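Local coordinates for protein gluconokinase (Sinorhizobium meliloti, PDB 3T61) that probably phosphorylates D-gluconate with ATP to give 6-phospho-D-gluconate and ADP, as a kinase of the GntK/GntV family, at residues Y44-D50 with P88-S92; L52-N57 with D71-W75. One frame throughout, in Å; residues are numbered along the deposited sequence.

Interaction 1: Y44-D50 with P88-S92; sequences YPFIEGD and PVVVS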
loop_
_atom_site.group_PDB
_atom_site.type_symbol
_atom_site.label_atom_id
_atom_site.label_comp_id
_atom_site.label_asym_id
_atom_site.label_seq_id
_atom_site.Cartn_x
_atom_site.Cartn_y
_atom_site.Cartn_z
ATOM N N TYR A 44 18.281 2.569 -17.476
ATOM C CA TYR A 44 17.404 1.429 -17.247
ATOM C C TYR A 44 16.090 1.962 -16.711
ATOM O O TYR A 44 16.034 3.053 -16.142
ATOM C CB TYR A 44 17.957 0.471 -16.187
ATOM C CG TYR A 44 19.328 -0.115 -16.439
ATOM C CD1 TYR A 44 19.897 -0.134 -17.717
ATOM C CD2 TYR A 44 20.047 -0.689 -15.390
ATOM C CE1 TYR A 44 21.152 -0.711 -17.932
ATOM C CE2 TYR A 44 21.283 -1.265 -15.594
ATOM C CZ TYR A 44 21.835 -1.275 -16.861
ATOM O OH TYR A 44 23.070 -1.854 -17.037
ATOM N N PRO A 45 15.005 1.203 -16.892
ATOM C CA PRO A 45 13.738 1.699 -16.364
ATOM C C PRO A 45 13.679 1.369 -14.869
ATOM O O PRO A 45 14.301 0.406 -14.404
ATOM C CB PRO A 45 12.704 0.933 -17.180
ATOM C CG PRO A 45 13.378 -0.374 -17.414
ATOM C CD PRO A 45 14.798 0.025 -17.752
ATOM N N PHE A 46 12.955 2.182 -14.116
ATOM C CA PHE A 46 12.823 1.950 -12.688
ATOM C C PHE A 46 11.430 1.430 -12.383
ATOM O O PHE A 46 10.440 1.937 -12.907
ATOM C CB PHE A 46 13.038 3.248 -11.906
ATOM C CG PHE A 46 12.703 3.135 -10.441
ATOM C CD1 PHE A 46 13.507 2.394 -9.588
ATOM C CD2 PHE A 46 11.566 3.738 -9.927
ATOM C CE1 PHE A 46 13.185 2.259 -8.240
ATOM C CE2 PHE A 46 11.229 3.611 -8.576
ATOM C CZ PHE A 46 12.041 2.867 -7.732
ATOM N N ILE A 47 11.359 0.413 -11.541
ATOM C CA ILE A 47 10.081 -0.132 -11.135
ATOM C C ILE A 47 9.979 -0.001 -9.623
ATOM O O ILE A 47 10.879 -0.427 -8.895
ATOM C CB ILE A 47 9.935 -1.629 -11.511
ATOM C CG1 ILE A 47 9.846 -1.781 -13.035
ATOM C CG2 ILE A 47 8.688 -2.209 -10.831
ATOM C CD1 ILE A 47 9.941 -3.210 -13.522
ATOM N N GLU A 48 8.895 0.602 -9.145
ATOM C CA GLU A 48 8.715 0.720 -7.712
ATOM C C GLU A 48 8.099 -0.573 -7.195
ATOM O O GLU A 48 6.971 -0.915 -7.551
ATOM C CB GLU A 48 7.811 1.897 -7.357
ATOM C CG GLU A 48 7.694 2.082 -5.853
ATOM C CD GLU A 48 7.446 3.520 -5.456
ATOM O OE1 GLU A 48 8.200 4.403 -5.931
ATOM O OE2 GLU A 48 6.508 3.763 -4.668
ATOM N N GLY A 49 8.848 -1.286 -6.360
ATOM C CA GLY A 49 8.370 -2.542 -5.809
ATOM C C GLY A 49 7.009 -2.486 -5.132
ATOM O O GLY A 49 6.201 -3.398 -5.298
ATOM N N ASP A 50 6.755 -1.422 -4.377
ATOM C CA ASP A 50 5.493 -1.251 -3.660
ATOM C C ASP A 50 4.243 -1.435 -4.513
ATOM O O ASP A 50 3.208 -1.894 -4.020
ATOM C CB ASP A 50 5.415 0.141 -3.028
ATOM C CG ASP A 50 6.306 0.284 -1.827
ATOM O OD1 ASP A 50 6.347 -0.649 -1.002
ATOM O OD2 ASP A 50 6.953 1.345 -1.699
ATOM N N PRO A 88 18.066 -5.130 -18.513
ATOM C CA PRO A 88 18.238 -4.764 -17.104
ATOM C C PRO A 88 17.176 -3.812 -16.566
ATOM O O PRO A 88 16.703 -2.916 -17.270
ATOM C CB PRO A 88 19.627 -4.133 -17.080
ATOM C CG PRO A 88 20.339 -4.848 -18.176
ATOM C CD PRO A 88 19.297 -4.847 -19.269
ATOM N N VAL A 89 16.813 -4.011 -15.306
ATOM C CA VAL A 89 15.828 -3.161 -14.661
ATOM C C VAL A 89 16.288 -2.841 -13.239
ATOM O O VAL A 89 17.051 -3.597 -12.643
ATOM C CB VAL A 89 14.428 -3.856 -14.616
ATOM C CG1 VAL A 89 14.473 -5.096 -13.736
ATOM C CG2 VAL A 89 13.387 -2.896 -14.112
ATOM N N VAL A 90 15.848 -1.703 -12.712
ATOM C CA VAL A 90 16.179 -1.327 -11.345
ATOM C C VAL A 90 14.878 -1.380 -10.553
ATOM O O VAL A 90 13.918 -0.693 -10.891
ATOM C CB VAL A 90 16.740 0.097 -11.252
ATOM C CG1 VAL A 90 17.041 0.418 -9.808
ATOM C CG2 VAL A 90 17.989 0.236 -12.118
ATOM N N VAL A 91 14.843 -2.189 -9.499
ATOM C CA VAL A 91 13.630 -2.312 -8.701
ATOM C C VAL A 91 13.835 -2.047 -7.221
ATOM O O VAL A 91 14.754 -2.583 -6.612
ATOM C CB VAL A 91 13.008 -3.736 -8.806
ATOM C CG1 VAL A 91 11.737 -3.809 -7.961
ATOM C CG2 VAL A 91 12.704 -4.081 -10.261
ATOM N N SER A 92 12.960 -1.228 -6.646
ATOM C CA SER A 92 13.016 -0.949 -5.226
ATOM C C SER A 92 12.241 -2.075 -4.523
ATOM O O SER A 92 11.096 -2.372 -4.858
ATOM C CB SER A 92 12.395 0.422 -4.916
ATOM O OG SER A 92 11.041 0.507 -5.332
HETATM O O HOH W 1 9.265 -0.143 -2.999
#

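Interaction 2: L52-N57 with D71-W75; sequences LHPPEN and DRWPW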
loop_
_atom_site.group_PDB
_atom_site.type_symbol
_atom_site.label_atom_id
_atom_site.label_comp_id
_atom_site.label_asym_id
_atom_site.label_seq_id
_atom_site.Cartn_x
_atom_site.Cartn_y
_atom_site.Cartn_z
ATOM N N LEU A 52 3.619 -3.577 -6.651
ATOM C CA LEU A 52 3.311 -4.960 -7.001
ATOM C C LEU A 52 2.713 -5.811 -5.876
ATOM O O LEU A 52 2.559 -7.025 -6.030
ATOM C CB LEU A 52 4.564 -5.635 -7.549
ATOM C CG LEU A 52 5.250 -4.810 -8.636
ATOM C CD1 LEU A 52 6.476 -5.555 -9.126
ATOM C CD2 LEU A 52 4.289 -4.548 -9.782
ATOM N N HIS A 53 2.387 -5.178 -4.749
ATOM C CA HIS A 53 1.784 -5.875 -3.611
ATOM C C HIS A 53 0.340 -6.224 -3.928
ATOM O O HIS A 53 -0.383 -5.415 -4.505
ATOM C CB HIS A 53 1.760 -4.974 -2.374
ATOM C CG HIS A 53 3.016 -4.991 -1.566
ATOM N ND1 HIS A 53 3.410 -6.085 -0.824
ATOM C CD2 HIS A 53 3.941 -4.030 -1.339
ATOM C CE1 HIS A 53 4.519 -5.796 -0.173
ATOM N NE2 HIS A 53 4.863 -4.552 -0.468
ATOM N N PRO A 54 -0.098 -7.439 -3.578
ATOM C CA PRO A 54 -1.500 -7.768 -3.863
ATOM C C PRO A 54 -2.382 -6.934 -2.909
ATOM O O PRO A 54 -1.912 -6.467 -1.869
ATOM C CB PRO A 54 -1.573 -9.277 -3.601
ATOM C CG PRO A 54 -0.441 -9.538 -2.649
ATOM C CD PRO A 54 0.657 -8.629 -3.145
ATOM N N PRO A 55 -3.663 -6.726 -3.257
ATOM C CA PRO A 55 -4.614 -5.945 -2.448
ATOM C C PRO A 55 -4.565 -6.193 -0.938
ATOM O O PRO A 55 -4.585 -5.250 -0.148
ATOM C CB PRO A 55 -5.965 -6.320 -3.056
ATOM C CG PRO A 55 -5.625 -6.482 -4.506
ATOM C CD PRO A 55 -4.330 -7.284 -4.449
ATOM N N GLU A 56 -4.502 -7.461 -0.551
ATOM C CA GLU A 56 -4.448 -7.852 0.853
ATOM C C GLU A 56 -3.269 -7.200 1.582
ATOM O O GLU A 56 -3.414 -6.746 2.721
ATOM C CB GLU A 56 -4.352 -9.383 0.947
ATOM C CG GLU A 56 -4.372 -10.002 2.349
ATOM C CD GLU A 56 -3.013 -9.985 3.063
ATOM O OE1 GLU A 56 -1.989 -10.357 2.452
ATOM O OE2 GLU A 56 -2.977 -9.617 4.254
ATOM N N ASN A 57 -2.106 -7.148 0.933
ATOM C CA ASN A 57 -0.919 -6.556 1.561
ATOM C C ASN A 57 -1.091 -5.056 1.787
ATOM O O ASN A 57 -0.791 -4.553 2.864
ATOM C CB ASN A 57 0.343 -6.816 0.719
ATOM C CG ASN A 57 0.785 -8.282 0.746
ATOM O OD1 ASN A 57 0.193 -9.113 1.437
ATOM N ND2 ASN A 57 1.841 -8.596 0.001
ATOM N N ASP A 71 2.489 -13.327 3.417
ATOM C CA ASP A 71 2.022 -12.145 2.690
ATOM C C ASP A 71 3.020 -11.704 1.625
ATOM O O ASP A 71 2.630 -11.320 0.519
ATOM C CB ASP A 71 1.807 -10.944 3.619
ATOM C CG ASP A 71 0.656 -11.123 4.581
ATOM O OD1 ASP A 71 -0.306 -11.837 4.253
ATOM O OD2 ASP A 71 0.712 -10.509 5.669
ATOM N N ARG A 72 4.305 -11.756 1.967
ATOM C CA ARG A 72 5.362 -11.310 1.060
ATOM C C ARG A 72 5.675 -12.160 -0.164
ATOM O O ARG A 72 5.931 -11.622 -1.239
ATOM C CB ARG A 72 6.664 -11.072 1.843
ATOM C CG ARG A 72 6.522 -10.048 2.959
ATOM C CD ARG A 72 7.817 -9.316 3.227
ATOM N NE ARG A 72 7.691 -8.436 4.383
ATOM C CZ ARG A 72 7.787 -8.845 5.646
ATOM N NH1 ARG A 72 8.021 -10.126 5.920
ATOM N NH2 ARG A 72 7.641 -7.976 6.640
ATOM N N TRP A 73 5.662 -13.475 -0.008
ATOM C CA TRP A 73 5.984 -14.367 -1.120
ATOM C C TRP A 73 5.308 -14.090 -2.459
ATOM O O TRP A 73 5.977 -14.062 -3.486
ATOM C CB TRP A 73 5.782 -15.817 -0.694
ATOM C CG TRP A 73 6.955 -16.278 0.078
ATOM C CD1 TRP A 73 6.970 -16.715 1.369
ATOM C CD2 TRP A 73 8.317 -16.261 -0.358
ATOM N NE1 TRP A 73 8.259 -16.968 1.765
ATOM C CE2 TRP A 73 9.105 -16.698 0.725
ATOM C CE3 TRP A 73 8.948 -15.917 -1.561
ATOM C CZ2 TRP A 73 10.497 -16.799 0.642
ATOM C CZ3 TRP A 73 10.327 -16.018 -1.644
ATOM C CH2 TRP A 73 11.088 -16.456 -0.549
ATOM N N PRO A 74 3.986 -13.875 -2.479
ATOM C CA PRO A 74 3.448 -13.611 -3.820
ATOM C C PRO A 74 3.949 -12.281 -4.395
ATOM O O PRO A 74 4.048 -12.106 -5.615
ATOM C CB PRO A 74 1.923 -13.655 -3.613
ATOM C CG PRO A 74 1.729 -13.427 -2.128
ATOM C CD PRO A 74 2.911 -14.155 -1.509
ATOM N N TRP A 75 4.283 -11.349 -3.506
ATOM C CA TRP A 75 4.803 -10.045 -3.904
ATOM C C TRP A 75 6.214 -10.241 -4.461
ATOM O O TRP A 75 6.573 -9.709 -5.517
ATOM C CB TRP A 75 4.842 -9.137 -2.677
ATOM C CG TRP A 75 5.634 -7.871 -2.829
ATOM C CD1 TRP A 75 5.406 -6.858 -3.716
ATOM C CD2 TRP A 75 6.731 -7.447 -2.009
ATOM N NE1 TRP A 75 6.278 -5.818 -3.483
ATOM C CE2 TRP A 75 7.088 -6.147 -2.432
ATOM C CE3 TRP A 75 7.412 -8.019 -0.928
ATOM C CZ2 TRP A 75 8.145 -5.429 -1.838
ATOM C CZ3 TRP A 75 8.458 -7.299 -0.333
ATOM C CH2 TRP A 75 8.798 -6.015 -0.781
#

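Interaction 1: Y44-D50 with P88-S92
With CG of Y44 anti to its carbonyl carbon (chi1 -57°), the tyrosine ring lies flat against P88: CB of P88 sits 3.6 Å from the centroid of the Y44 ring and 11° off its normal, a CH-pi contact over the ring centre. V90 CG2 meets the same ring at its edge. On S92, chi1 of 59° places OG between the backbone N and the carbonyl carbon, where it accepts a hydrogen bond from G49 N (G49 N to S92 OG, 3.0 Å).

Between these ends the strands 46-48 and 90-92 run parallel, their axes 4.8 Å apart. V90 is gripped twice, its N giving a bond to P45 O (3.1 Å) and its O taking one from I47 N (2.9 Å); S92 N then reaches I47 O at 3.2 Å. All three bonds are nearly straight at the hydrogen. F46 and V90 share one face of the sheet, which helix 31-42 covers. I47 and V91 share the other, turned to helix 69-83, and there I47 CD1 packs on V89 CG2 at 3.5 Å.

The chemistry thus changes along the pair: apolar packing at Y44 and P88, regular parallel pairing in the middle, and at S92 a serine hydroxyl that serves G49 N and also hydrogen-bonds a water held by D50 N, tying the start of the 3-10 turn to the strand end.

Interaction 2: L52-N57 with D71-W75
H53 and W75 meet face to face: the imidazole lies over the five-membered ring of the indole, centroids 3.5 Å apart and planes only 11° from parallel. CE1 of H53 comes nearest, 3.3 Å from W75 CD2. W75 reaches this place because its CG is anti to the backbone N (chi1 167°). The backbone of L52 lies at the indole's edge, near its plane, and P54 CD packs on W75 CB (4.2 Å).

The next shell is N57, whose ND2 serves two acceptors. One bond goes to H53 ND1 (3.1 Å from N57 ND2), close to the imidazole plane; it fixes the ring's rotation and is consistent with an ND1 that accepts and so probably carries no proton. The other, from N57 ND2 to D71 O at 2.9 Å, is fairly straight (162°) but comes from above the carbonyl plane. Were H53 replaced by an alanine, the indole would probably lose the stacking partner on one face, and the N57 amide one of its two acceptors.

Farther out, E56 OE1 and D71 OD1 stand 2.9 Å apart. These are like charges, and K60 probably eases their repulsion, through a salt bridge to D71 and a weak, long ion pair to E56. W75 NE1 donates to G49 O, orienting the indole.

The whole joins loop 52-54 and the first turn of helix 55-63 (P54 its N-cap) to helix 69-83, elements that in the chain lie between parallel strands 46-48 and 90-92 of the alpha/beta fold: loop-and-helix packing near a probable P-loop that W75 does not touch.

In the fold
Interaction 1 pairs an outermost strand of this chain's parallel sheet with its neighbour, its centre about 9 Å from the centre of the chain; interaction 2, centred about 16 Å from it, joins a loop and helix start to the early part of helix 69-83. Both are partly buried, but their chemistry differs: mainly backbone bonds and aliphatic packing in the sheet, side-chain stacking, an amide bridge and crowded carboxylates in interaction 2. Strand 46-48 leads into helix 55-63 and helix 69-83 into strand 90-92. With about 17 Å between centres, the two contacts still meet, through G49 and W75. The second subunit reaches both, its R59 forming a salt bridge with E48 and its A51 packing on P55.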